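PDB 4O5O: 3-hydroxyacyl-CoA dehydrogenase from Brucella suis, which probably catalyses the NAD-dependent oxidation of 3-hydroxyacyl-CoA to 3-ketoacyl-CoA, as a member of the short-chain dehydrogenase family. Local coordinates for residues G86-L91 and A134-K139; G37-L42 and G58-F63; L91-G96 and F127-L132; F16-A21 and A28-A33. All blocks are in the same frame, centred on the assembly; numbering follows the deposited sequence. Where two conformers were deposited one is given.

Contact 1 of 4, residues G86-L91 and A134-K139; sequences GRIDVL and AEAMAK
M137 reaches from the last turns of helix 112-137 to lie along the backbone entering strand 90-93, and gives the largest single share of the surface buried between G86-L91 and A134-K139. Its CG sits 3.5 Å from I88 O, and from there the chain runs fully extended (chi3 -180°), carrying CE over the peptide units of D89 to L91. That methyl ends 3.5 Å from L91 N and 3.6 Å from D89 O, with I88 CG2 and L91 CB both touching it; the I88 and M137 side chains cross at about a right angle. The other branch of I88 turns to the helix, CD1 meeting A136 CB at 4.1 Å, and I78 of helix 71-85 packs on both residues. In this Rossmann-fold enzyme the contact fixes a helix against the start of the central strand that follows strand 15-19 in the sheet. No hydrogen bond joins the two segments. Toward the exposed G86 and K139 the packing gives way to water: one molecule accepts from I88 N at 2.9 Å and donates weakly to A136 O. R87 does not touch the helix; within the loop it grips D89 side-on, NE to OD2 and NH2 to OD1 (2.8 Å), with D89 CG in the guanidinium plane. D89 OD1 also pairs with R14, and OD2 accepts from V15 N, so the carboxylate ties the loop to the beginning of strand 15-19.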
loop_
_atom_site.group_PDB
_atom_site.type_symbol
_atom_site.label_atom_id
_atom_site.label_comp_id
_atom_site.label_asym_id
_atom_site.label_seq_id
_atom_site.Cartn_x
_atom_site.Cartn_y
_atom_site.Cartn_z
ATOM N N GLY B 86 -18.779 -34.478 6.350
ATOM C CA GLY B 86 -20.064 -33.907 6.742
ATOM C C GLY B 86 -20.148 -32.385 6.704
ATOM O O GLY B 86 -21.236 -31.836 6.841
ATOM N N ARG B 87 -19.022 -31.694 6.498
ATOM C CA ARG B 87 -18.976 -30.230 6.625
ATOM C C ARG B 87 -17.640 -29.754 6.084
ATOM O O ARG B 87 -16.724 -30.545 5.872
ATOM C CB ARG B 87 -19.120 -29.821 8.108
ATOM C CG ARG B 87 -17.987 -30.361 8.970
ATOM C CD ARG B 87 -18.121 -30.090 10.444
ATOM N NE ARG B 87 -18.093 -28.666 10.723
ATOM C CZ ARG B 87 -19.124 -27.944 11.144
ATOM N NH1 ARG B 87 -20.312 -28.509 11.352
ATOM N NH2 ARG B 87 -18.963 -26.630 11.342
ATOM N N ILE B 88 -17.572 -28.448 5.872
ATOM C CA ILE B 88 -16.343 -27.734 5.550
ATOM C C ILE B 88 -16.248 -26.504 6.452
ATOM O O ILE B 88 -17.181 -25.704 6.532
ATOM C CB ILE B 88 -16.321 -27.237 4.090
ATOM C CG1 ILE B 88 -16.329 -28.432 3.129
ATOM C CG2 ILE B 88 -15.100 -26.355 3.822
ATOM C CD1 ILE B 88 -16.690 -28.080 1.695
ATOM N N ASP B 89 -15.104 -26.358 7.094
ATOM C CA ASP B 89 -14.836 -25.269 8.018
ATOM C C ASP B 89 -13.815 -24.268 7.500
ATOM O O ASP B 89 -13.935 -23.077 7.773
ATOM C CB ASP B 89 -14.335 -25.820 9.357
ATOM C CG ASP B 89 -15.394 -26.612 10.084
ATOM O OD1 ASP B 89 -16.304 -26.008 10.688
ATOM O OD2 ASP B 89 -15.321 -27.852 10.056
ATOM N N VAL B 90 -12.777 -24.770 6.820
ATOM C CA VAL B 90 -11.687 -23.914 6.379
ATOM C C VAL B 90 -11.341 -24.274 4.946
ATOM O O VAL B 90 -11.240 -25.464 4.609
ATOM C CB VAL B 90 -10.412 -24.087 7.249
ATOM C CG1 VAL B 90 -9.303 -23.177 6.735
ATOM C CG2 VAL B 90 -10.708 -23.813 8.720
ATOM N N LEU B 91 -11.178 -23.262 4.096
ATOM C CA LEU B 91 -10.588 -23.456 2.757
ATOM C C LEU B 91 -9.250 -22.749 2.731
ATOM O O LEU B 91 -9.162 -21.582 3.115
ATOM C CB LEU B 91 -11.486 -22.827 1.673
ATOM C CG LEU B 91 -10.856 -22.770 0.276
ATOM C CD1 LEU B 91 -10.591 -24.137 -0.337
ATOM C CD2 LEU B 91 -11.703 -21.948 -0.672
ATOM N N ALA B 134 -17.579 -21.115 0.287
ATOM C CA ALA B 134 -18.395 -20.166 1.053
ATOM C C ALA B 134 -19.856 -20.601 1.099
ATOM O O ALA B 134 -20.515 -20.511 2.139
ATOM C CB ALA B 134 -18.299 -18.765 0.461
ATOM N N GLU B 135 -20.361 -21.081 -0.036
ATOM C CA GLU B 135 -21.722 -21.576 -0.113
ATOM C C GLU B 135 -21.963 -22.709 0.891
ATOM O O GLU B 135 -22.994 -22.766 1.562
ATOM C CB GLU B 135 -21.975 -22.049 -1.547
ATOM C CG GLU B 135 -23.428 -22.490 -1.762
ATOM C CD GLU B 135 -23.704 -22.955 -3.176
ATOM O OE1 GLU B 135 -22.824 -23.587 -3.794
ATOM O OE2 GLU B 135 -24.813 -22.666 -3.687
ATOM N N ALA B 136 -21.008 -23.626 0.976
ATOM C CA ALA B 136 -21.104 -24.730 1.936
ATOM C C ALA B 136 -20.990 -24.223 3.407
ATOM O O ALA B 136 -21.788 -24.587 4.275
ATOM C CB ALA B 136 -20.028 -25.754 1.606
ATOM N N MET B 137 -20.006 -23.366 3.673
ATOM C CA MET B 137 -19.769 -22.845 5.019
ATOM C C MET B 137 -20.983 -22.095 5.558
ATOM O O MET B 137 -21.258 -22.123 6.760
ATOM C CB MET B 137 -18.562 -21.900 5.022
ATOM C CG MET B 137 -17.237 -22.602 4.855
ATOM S SD MET B 137 -15.974 -21.351 4.510
ATOM C CE MET B 137 -14.516 -22.356 4.336
ATOM N N ALA B 138 -21.686 -21.408 4.662
ATOM C CA ALA B 138 -22.817 -20.577 5.053
ATOM C C ALA B 138 -23.917 -21.421 5.717
ATOM O O ALA B 138 -24.752 -20.855 6.413
ATOM C CB ALA B 138 -23.373 -19.795 3.867
ATOM N N LYS B 139 -23.924 -22.741 5.478
ATOM C CA LYS B 139 -24.883 -23.669 6.078
ATOM C C LYS B 139 -24.511 -24.122 7.479
ATOM O O LYS B 139 -25.331 -24.692 8.187
ATOM C CB LYS B 139 -25.040 -24.893 5.187
ATOM C CG LYS B 139 -25.509 -24.559 3.788
ATOM C CD LYS B 139 -25.607 -25.811 2.941
ATOM C CE LYS B 139 -25.980 -25.496 1.503
ATOM N NZ LYS B 139 -26.042 -26.754 0.709
HETATM O O HOH W 1 -20.219 -27.274 5.759
#

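Contact 2 of 4, residues G37-L42 and G58-F63; sequences GAKVVL and GASARF
The ring of F63 meets L42 through one corner: CD1 lies 3.2 Å from L42 O, which approaches obliquely, and 4.1 Å from L42 CB. With CG anti to the backbone N (chi1 173°), the ring is swung forward beside its own carbonyl carbon. The other flat group, the guanidinium of R62, has A59 C at its edge and in its plane. Here NH1 donates to two carbonyls of its own segment, A59 O at 2.7 Å and A61 O at 3.0 Å, standing above both carbonyl planes; the bent arginine thereby clasps the type I turn G58-A61 that leads into the strand. Across the contact the backbones run parallel, 13° apart, and the bonding is regular: V40 N gives to S60 O, R62 N to V40 O, and L42 N to R62 O at 2.7 Å. On the face shared by V40, A61, L42 and F63, L42 CD1 touches A61 CB at 3.9 Å. At the end near the turn, K39 bends at chi2 (-59°) and lays CD beside the S60 side chain, while a water bridges A38 O and S60 OG. This is the beta-alpha-beta unit of strand 39-44, helix 47-57 and strand 61-65, at one margin of the sheet within the chain. Helix 47-57 packs on L42 and F63, helix 24-35 on V40 and L42, and helix 71-85 covers V41 and R62, while strand 15-19 flanks strand 39-44.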
loop_
_atom_site.group_PDB
_atom_site.type_symbol
_atom_site.label_atom_id
_atom_site.label_comp_id
_atom_site.label_asym_id
_atom_site.label_seq_id
_atom_site.Cartn_x
_atom_site.Cartn_y
_atom_site.Cartn_z
ATOM N N GLY B 37 -5.412 -32.240 14.701
ATOM C CA GLY B 37 -6.659 -32.969 14.936
ATOM C C GLY B 37 -7.803 -32.664 13.990
ATOM O O GLY B 37 -8.934 -33.076 14.220
ATOM N N ALA B 38 -7.505 -31.952 12.911
ATOM C CA ALA B 38 -8.487 -31.621 11.898
ATOM C C ALA B 38 -8.597 -32.749 10.868
ATOM O O ALA B 38 -7.741 -33.638 10.798
ATOM C CB ALA B 38 -8.084 -30.322 11.213
ATOM N N LYS B 39 -9.666 -32.701 10.083
ATOM C CA LYS B 39 -9.830 -33.565 8.927
ATOM C C LYS B 39 -9.410 -32.725 7.731
ATOM O O LYS B 39 -9.601 -31.509 7.737
ATOM C CB LYS B 39 -11.283 -34.005 8.729
ATOM C CG LYS B 39 -11.958 -34.608 9.943
ATOM C CD LYS B 39 -11.213 -35.824 10.443
ATOM C CE LYS B 39 -12.100 -36.581 11.413
ATOM N NZ LYS B 39 -11.324 -37.557 12.213
ATOM N N VAL B 40 -8.849 -33.374 6.707
ATOM C CA VAL B 40 -8.370 -32.667 5.513
ATOM C C VAL B 40 -8.805 -33.353 4.229
ATOM O O VAL B 40 -8.680 -34.574 4.086
ATOM C CB VAL B 40 -6.839 -32.567 5.449
ATOM C CG1 VAL B 40 -6.418 -31.802 4.202
ATOM C CG2 VAL B 40 -6.284 -31.900 6.693
ATOM N N VAL B 41 -9.304 -32.542 3.299
ATOM C CA VAL B 41 -9.587 -32.980 1.965
ATOM C C VAL B 41 -8.554 -32.283 1.082
ATOM O O VAL B 41 -8.605 -31.059 0.888
ATOM C CB VAL B 41 -11.038 -32.686 1.543
ATOM C CG1 VAL B 41 -11.281 -33.185 0.126
ATOM C CG2 VAL B 41 -12.005 -33.375 2.497
ATOM N N LEU B 42 -7.605 -33.083 0.599
ATOM C CA LEU B 42 -6.553 -32.617 -0.299
ATOM C C LEU B 42 -7.063 -32.582 -1.734
ATOM O O LEU B 42 -7.621 -33.571 -2.224
ATOM C CB LEU B 42 -5.342 -33.560 -0.233
ATOM C CG LEU B 42 -4.500 -33.583 1.055
ATOM C CD1 LEU B 42 -5.146 -34.430 2.125
ATOM C CD2 LEU B 42 -3.126 -34.175 0.737
ATOM N N GLY B 58 -2.977 -40.470 6.721
ATOM C CA GLY B 58 -3.840 -41.425 7.435
ATOM C C GLY B 58 -5.335 -41.133 7.317
ATOM O O GLY B 58 -5.765 -40.331 6.477
ATOM N N ALA B 59 -6.131 -41.764 8.185
ATOM C CA ALA B 59 -7.589 -41.776 8.074
ATOM C C ALA B 59 -8.296 -40.429 8.203
ATOM O O ALA B 59 -9.484 -40.311 7.829
ATOM C CB ALA B 59 -8.166 -42.766 9.073
ATOM N N SER B 60 -7.598 -39.423 8.737
ATOM C CA SER B 60 -8.136 -38.060 8.792
ATOM C C SER B 60 -8.000 -37.286 7.461
ATOM O O SER B 60 -8.463 -36.148 7.366
ATOM C CB SER B 60 -7.500 -37.271 9.946
ATOM O OG SER B 60 -7.922 -37.810 11.186
ATOM N N ALA B 61 -7.411 -37.912 6.439
ATOM C CA ALA B 61 -7.208 -37.282 5.145
ATOM C C ALA B 61 -7.923 -38.030 4.015
ATOM O O ALA B 61 -8.058 -39.261 4.037
ATOM C CB ALA B 61 -5.724 -37.159 4.833
ATOM N N ARG B 62 -8.376 -37.265 3.021
ATOM C CA ARG B 62 -8.856 -37.796 1.749
ATOM C C ARG B 62 -8.259 -36.964 0.628
ATOM O O ARG B 62 -7.963 -35.791 0.823
ATOM C CB ARG B 62 -10.389 -37.706 1.657
ATOM C CG ARG B 62 -11.185 -38.393 2.751
ATOM C CD ARG B 62 -11.199 -39.916 2.645
ATOM N NE ARG B 62 -12.088 -40.460 3.673
ATOM C CZ ARG B 62 -11.755 -40.638 4.952
ATOM N NH1 ARG B 62 -10.531 -40.368 5.387
ATOM N NH2 ARG B 62 -12.660 -41.082 5.812
ATOM N N PHE B 63 -8.111 -37.540 -0.553
ATOM C CA PHE B 63 -7.702 -36.838 -1.753
ATOM C C PHE B 63 -8.758 -36.934 -2.844
ATOM O O PHE B 63 -9.381 -37.984 -3.048
ATOM C CB PHE B 63 -6.404 -37.451 -2.309
ATOM C CG PHE B 63 -5.996 -36.886 -3.653
ATOM C CD1 PHE B 63 -5.602 -35.563 -3.768
ATOM C CD2 PHE B 63 -6.032 -37.665 -4.801
ATOM C CE1 PHE B 63 -5.257 -35.013 -5.001
ATOM C CE2 PHE B 63 -5.672 -37.139 -6.042
ATOM C CZ PHE B 63 -5.277 -35.801 -6.145
HETATM O O HOH W 2 -6.565 -35.270 12.488
#

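Contact 3 of 4, residues L91-G96 and F127-L132; sequences LVNCAG and FNMLRL
L91 and N93 face M129 and L130 where strand 91-93 runs almost exactly antiparallel to helix 127-132, at 174°, with the short axes 9.2 Å apart. Leucine and asparagine, two residues apart, point to the same helix. L91 has CG anti to its backbone N (chi1 170°), which brings CD2 down on the helix backbone: it lies 3.5 Å from M129 O and 3.6 Å from L130 CA, with the CB atoms of both residues just beyond. N93 crosses M129 obliquely and sets OD1 3.4 Å from M129 CB; its ND2 comes within 4.3 Å of L130 CB but donates to N153 OD1 of strand 149-154. No hydrogen bond spans the segments. M129 bends at both chi2 and chi3 (-51° each), folding its thioether away from the asparagine. On the far side of the helix, R131 holds N128 OD1 with NE and NH2 together, the shorter bond being 2.8 Å from NH2; both bonds lie in the guanidinium plane. R131 NH2 also forms a salt bridge with D71, while N128 ND2 donates to V68 O and S70 O, so the pair ties the helix to the start of helix 71-85 and the residues just before it. Helix 112-137 is thus held between the parallel sheet, where strands 15-19 and 149-154 flank strand 90-93, and a second subunit, whose F115 stacks on F127 and whose H110 O accepts from R131.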
loop_
_atom_site.group_PDB
_atom_site.type_symbol
_atom_site.label_atom_id
_atom_site.label_comp_id
_atom_site.label_asym_id
_atom_site.label_seq_id
_atom_site.Cartn_x
_atom_site.Cartn_y
_atom_site.Cartn_z
ATOM N N LEU B 91 -11.178 -23.262 4.096
ATOM C CA LEU B 91 -10.588 -23.456 2.757
ATOM C C LEU B 91 -9.250 -22.749 2.731
ATOM O O LEU B 91 -9.162 -21.582 3.115
ATOM C CB LEU B 91 -11.486 -22.827 1.673
ATOM C CG LEU B 91 -10.856 -22.770 0.276
ATOM C CD1 LEU B 91 -10.591 -24.137 -0.337
ATOM C CD2 LEU B 91 -11.703 -21.948 -0.672
ATOM N N VAL B 92 -8.222 -23.435 2.244
ATOM C CA VAL B 92 -6.942 -22.809 2.003
ATOM C C VAL B 92 -6.592 -23.047 0.536
ATOM O O VAL B 92 -6.368 -24.175 0.105
ATOM C CB VAL B 92 -5.828 -23.360 2.921
ATOM C CG1 VAL B 92 -4.607 -22.464 2.815
ATOM C CG2 VAL B 92 -6.329 -23.502 4.368
ATOM N N ASN B 93 -6.539 -21.936 -0.206
ATOM C CA ASN B 93 -6.200 -21.949 -1.616
ATOM C C ASN B 93 -4.676 -21.793 -1.736
ATOM O O ASN B 93 -4.175 -20.705 -1.506
ATOM C CB ASN B 93 -6.889 -20.795 -2.356
ATOM C CG ASN B 93 -8.337 -21.074 -2.701
ATOM O OD1 ASN B 93 -8.647 -22.030 -3.399
ATOM N ND2 ASN B 93 -9.217 -20.155 -2.329
ATOM N N CYS B 94 -3.962 -22.871 -2.048
ATOM C CA CYS B 94 -2.514 -22.856 -2.285
ATOM C C CYS B 94 -2.133 -23.164 -3.719
ATOM O O CYS B 94 -0.980 -22.898 -4.090
ATOM C CB CYS B 94 -1.824 -23.845 -1.336
ATOM S SG CYS B 94 -2.076 -23.504 0.398
ATOM N N ALA B 95 -3.061 -23.680 -4.525
ATOM C CA ALA B 95 -2.754 -24.000 -5.920
ATOM C C ALA B 95 -2.288 -22.786 -6.694
ATOM O O ALA B 95 -2.949 -21.766 -6.715
ATOM C CB ALA B 95 -3.967 -24.587 -6.637
ATOM N N GLY B 96 -1.155 -22.922 -7.343
ATOM C CA GLY B 96 -0.642 -21.829 -8.157
ATOM C C GLY B 96 0.507 -22.262 -9.009
ATOM O O GLY B 96 1.115 -23.318 -8.762
ATOM N N PHE B 127 -10.916 -18.059 -6.929
ATOM C CA PHE B 127 -12.277 -17.558 -6.830
ATOM C C PHE B 127 -13.286 -18.700 -6.915
ATOM O O PHE B 127 -14.289 -18.731 -6.141
ATOM C CB PHE B 127 -12.596 -16.524 -7.898
ATOM C CG PHE B 127 -13.993 -15.999 -7.770
ATOM C CD1 PHE B 127 -14.293 -15.100 -6.758
ATOM C CD2 PHE B 127 -15.008 -16.438 -8.591
ATOM C CE1 PHE B 127 -15.569 -14.639 -6.576
ATOM C CE2 PHE B 127 -16.297 -15.962 -8.435
ATOM C CZ PHE B 127 -16.573 -15.064 -7.420
ATOM N N ASN B 128 -13.062 -19.627 -7.844
ATOM C CA ASN B 128 -13.977 -20.744 -8.001
ATOM C C ASN B 128 -14.093 -21.544 -6.712
ATOM O O ASN B 128 -15.202 -21.848 -6.241
ATOM C CB ASN B 128 -13.500 -21.652 -9.133
ATOM C CG ASN B 128 -14.494 -22.753 -9.443
ATOM O OD1 ASN B 128 -15.706 -22.513 -9.486
ATOM N ND2 ASN B 128 -13.985 -23.970 -9.647
ATOM N N MET B 129 -12.970 -21.879 -6.099
ATOM C CA MET B 129 -13.053 -22.647 -4.866
ATOM C C MET B 129 -13.635 -21.810 -3.721
ATOM O O MET B 129 -14.369 -22.342 -2.891
ATOM C CB MET B 129 -11.674 -23.222 -4.499
ATOM C CG MET B 129 -11.166 -24.254 -5.510
ATOM S SD MET B 129 -12.304 -25.574 -5.907
ATOM C CE MET B 129 -12.775 -26.155 -4.277
ATOM N N LEU B 130 -13.319 -20.506 -3.651
ATOM C CA LEU B 130 -13.861 -19.714 -2.560
ATOM C C LEU B 130 -15.379 -19.551 -2.639
ATOM O O LEU B 130 -16.054 -19.644 -1.619
ATOM C CB LEU B 130 -13.130 -18.386 -2.427
ATOM C CG LEU B 130 -13.513 -17.147 -3.175
ATOM C CD1 LEU B 130 -14.779 -16.485 -2.620
ATOM C CD2 LEU B 130 -12.343 -16.195 -3.060
ATOM N N ARG B 131 -15.928 -19.400 -3.842
ATOM C CA ARG B 131 -17.375 -19.195 -3.966
ATOM C C ARG B 131 -18.116 -20.465 -3.528
ATOM O O ARG B 131 -19.146 -20.412 -2.828
ATOM C CB ARG B 131 -17.755 -18.732 -5.377
ATOM C CG ARG B 131 -17.752 -19.817 -6.437
ATOM C CD ARG B 131 -17.831 -19.331 -7.878
ATOM N NE ARG B 131 -17.762 -20.535 -8.706
ATOM C CZ ARG B 131 -18.785 -21.249 -9.150
ATOM N NH1 ARG B 131 -20.023 -20.781 -9.084
ATOM N NH2 ARG B 131 -18.522 -22.409 -9.728
ATOM N N LEU B 132 -17.577 -21.612 -3.924
ATOM C CA LEU B 132 -18.225 -22.883 -3.609
ATOM C C LEU B 132 -18.031 -23.279 -2.124
ATOM O O LEU B 132 -18.953 -23.806 -1.467
ATOM C CB LEU B 132 -17.702 -23.990 -4.548
ATOM C CG LEU B 132 -17.992 -23.738 -6.023
ATOM C CD1 LEU B 132 -17.265 -24.786 -6.851
ATOM C CD2 LEU B 132 -19.501 -23.738 -6.315
#

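Contact 4 of 4, residues F16-A21 and A28-A33; sequences FLITGA and AVSKMA
A33 sets its CB squarely over the F16 ring, 3.9 Å from the centroid and only 6° off the ring normal, a clean CH-pi contact. The same ring meets two other helix side chains obliquely: M32 CE comes to 4.3 Å from F16 CE2, and V29 CG1 lies near CD2. Two residues on, I18 brings CD1 up against the helix. That methyl touches V29 CG1 at 3.6 Å and S30 OG at 3.4 Å, and it also rests against S30 CA, so it is lodged between two successive residues of the helix. Having CG1 anti to the carbonyl carbon (chi1 -58°) sends this branch outward, and CG2 also lies near S30 OG. A21 CB packs on S30 OG too, at 3.6 Å. In the conformer given, the hydroxyl is hydrogen-bonded to G26 O, one turn earlier, which holds it next to I18 and A21. Strand 15-19 and helix 24-35 begin the first beta-alpha-beta unit of the Rossmann fold, running at 161°; the glycine-rich turn and the start of the helix carry the TGxxxGxG sequence of the family (G20, G24, G26), consistent with a dinucleotide cofactor site there. Farther out, strand 39-44 supports one flank, with V40 on I18 and L42 on A21, and strand 90-93 the other, with V90 on F16 and V92 on V29. Helix 231-243 packs beside helix 24-35, bringing Y234 against V29 and both A235 and H239 against M32. On the reverse face of the strand, T19 OG1 accepts from C94 N and A95 N.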
loop_
_atom_site.group_PDB
_atom_site.type_symbol
_atom_site.label_atom_id
_atom_site.label_comp_id
_atom_site.label_asym_id
_atom_site.label_seq_id
_atom_site.Cartn_x
_atom_site.Cartn_y
_atom_site.Cartn_z
ATOM N N PHE B 16 -10.760 -29.117 6.819
ATOM C CA PHE B 16 -10.025 -28.249 5.875
ATOM C C PHE B 16 -10.141 -28.798 4.466
ATOM O O PHE B 16 -10.016 -30.012 4.241
ATOM C CB PHE B 16 -8.534 -28.214 6.202
ATOM C CG PHE B 16 -8.141 -27.336 7.368
ATOM C CD1 PHE B 16 -8.622 -27.573 8.647
ATOM C CD2 PHE B 16 -7.234 -26.312 7.187
ATOM C CE1 PHE B 16 -8.226 -26.793 9.715
ATOM C CE2 PHE B 16 -6.820 -25.528 8.262
ATOM C CZ PHE B 16 -7.338 -25.756 9.517
ATOM N N LEU B 17 -10.390 -27.904 3.531
ATOM C CA LEU B 17 -10.306 -28.170 2.102
ATOM C C LEU B 17 -9.060 -27.420 1.656
ATOM O O LEU B 17 -8.987 -26.213 1.901
ATOM C CB LEU B 17 -11.558 -27.626 1.403
ATOM C CG LEU B 17 -11.872 -28.093 -0.001
ATOM C CD1 LEU B 17 -11.901 -29.611 -0.030
ATOM C CD2 LEU B 17 -13.199 -27.536 -0.468
ATOM N N ILE B 18 -8.083 -28.098 1.052
ATOM C CA ILE B 18 -6.810 -27.464 0.714
ATOM C C ILE B 18 -6.457 -27.739 -0.732
ATOM O O ILE B 18 -6.422 -28.908 -1.152
ATOM C CB ILE B 18 -5.678 -27.985 1.618
ATOM C CG1 ILE B 18 -6.024 -27.732 3.082
ATOM C CG2 ILE B 18 -4.365 -27.308 1.254
ATOM C CD1 ILE B 18 -5.166 -28.471 4.063
ATOM N N THR B 19 -6.188 -26.676 -1.501
ATOM C CA THR B 19 -5.816 -26.865 -2.885
ATOM C C THR B 19 -4.297 -26.823 -3.041
ATOM O O THR B 19 -3.569 -26.341 -2.152
ATOM C CB THR B 19 -6.463 -25.830 -3.829
ATOM O OG1 THR B 19 -5.831 -24.564 -3.633
ATOM C CG2 THR B 19 -7.934 -25.706 -3.588
ATOM N N GLY B 20 -3.792 -27.365 -4.154
ATOM C CA GLY B 20 -2.349 -27.551 -4.288
ATOM C C GLY B 20 -1.749 -28.447 -3.214
ATOM O O GLY B 20 -0.588 -28.324 -2.886
ATOM N N ALA B 21 -2.547 -29.388 -2.722
ATOM C CA ALA B 21 -2.198 -30.103 -1.484
ATOM C C ALA B 21 -1.189 -31.215 -1.676
ATOM O O ALA B 21 -0.721 -31.755 -0.692
ATOM C CB ALA B 21 -3.440 -30.621 -0.778
ATOM N N ALA B 28 2.094 -28.784 3.262
ATOM C CA ALA B 28 2.462 -28.380 4.619
ATOM C C ALA B 28 1.225 -28.002 5.428
ATOM O O ALA B 28 1.113 -28.326 6.614
ATOM C CB ALA B 28 3.455 -27.242 4.581
ATOM N N VAL B 29 0.268 -27.325 4.795
ATOM C CA VAL B 29 -0.983 -27.003 5.477
ATOM C C VAL B 29 -1.718 -28.290 5.839
ATOM O O VAL B 29 -2.252 -28.411 6.946
ATOM C CB VAL B 29 -1.884 -26.056 4.650
ATOM C CG1 VAL B 29 -3.175 -25.758 5.401
ATOM C CG2 VAL B 29 -1.155 -24.756 4.388
ATOM N N SER B 30 -1.733 -29.253 4.933
ATOM C CA SER B 30 -2.440 -30.500 5.163
ATOM C C SER B 30 -1.825 -31.240 6.364
ATOM O O SER B 30 -2.532 -31.763 7.217
ATOM C CB SER B 30 -2.367 -31.365 3.895
ATOM O OG SER B 30 -2.999 -30.741 2.787
ATOM N N LYS B 31 -0.495 -31.253 6.434
ATOM C CA LYS B 31 0.221 -31.933 7.549
ATOM C C LYS B 31 -0.085 -31.214 8.873
ATOM O O LYS B 31 -0.393 -31.846 9.893
ATOM C CB LYS B 31 1.722 -31.989 7.266
ATOM C CG LYS B 31 2.571 -32.647 8.339
ATOM C CD LYS B 31 4.058 -32.698 7.976
ATOM C CE LYS B 31 4.900 -33.325 9.104
ATOM N NZ LYS B 31 6.333 -33.536 8.746
ATOM N N MET B 32 0.005 -29.886 8.861
ATOM C CA MET B 32 -0.301 -29.089 10.041
ATOM C C MET B 32 -1.717 -29.369 10.555
ATOM O O MET B 32 -1.926 -29.602 11.756
ATOM C CB MET B 32 -0.155 -27.604 9.696
ATOM C CG MET B 32 -0.538 -26.621 10.793
ATOM S SD MET B 32 -2.296 -26.306 11.009
ATOM C CE MET B 32 -2.719 -25.538 9.461
ATOM N N ALA B 33 -2.678 -29.395 9.644
ATOM C CA ALA B 33 -4.059 -29.522 10.055
ATOM C C ALA B 33 -4.334 -30.910 10.658
ATOM O O ALA B 33 -4.965 -31.024 11.706
ATOM C CB ALA B 33 -4.963 -29.242 8.876
#

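All four contacts build on one parallel sheet. The strand of contact 4 lies between those of contacts 2 and 1: F16 O accepts from V41 N of contact 2 at 2.8 Å, and L17 N donates to V90 O of contact 1, also at 2.8 Å. Contacts 1 and 3 lie end to end along the same strand and helix, share L91, and have centres 12 Å apart; both touch the second subunit. Contacts 2 and 4 sit closest, with centres 9 Å apart and L42 CB against A21 CB at 3.5 Å, beside the glycine-rich turn where a dinucleotide would probably bind. The zinc ion on H3 and H5 of the N-terminal histidine tag lies about 13 Å from the M32 side chain of contact 4.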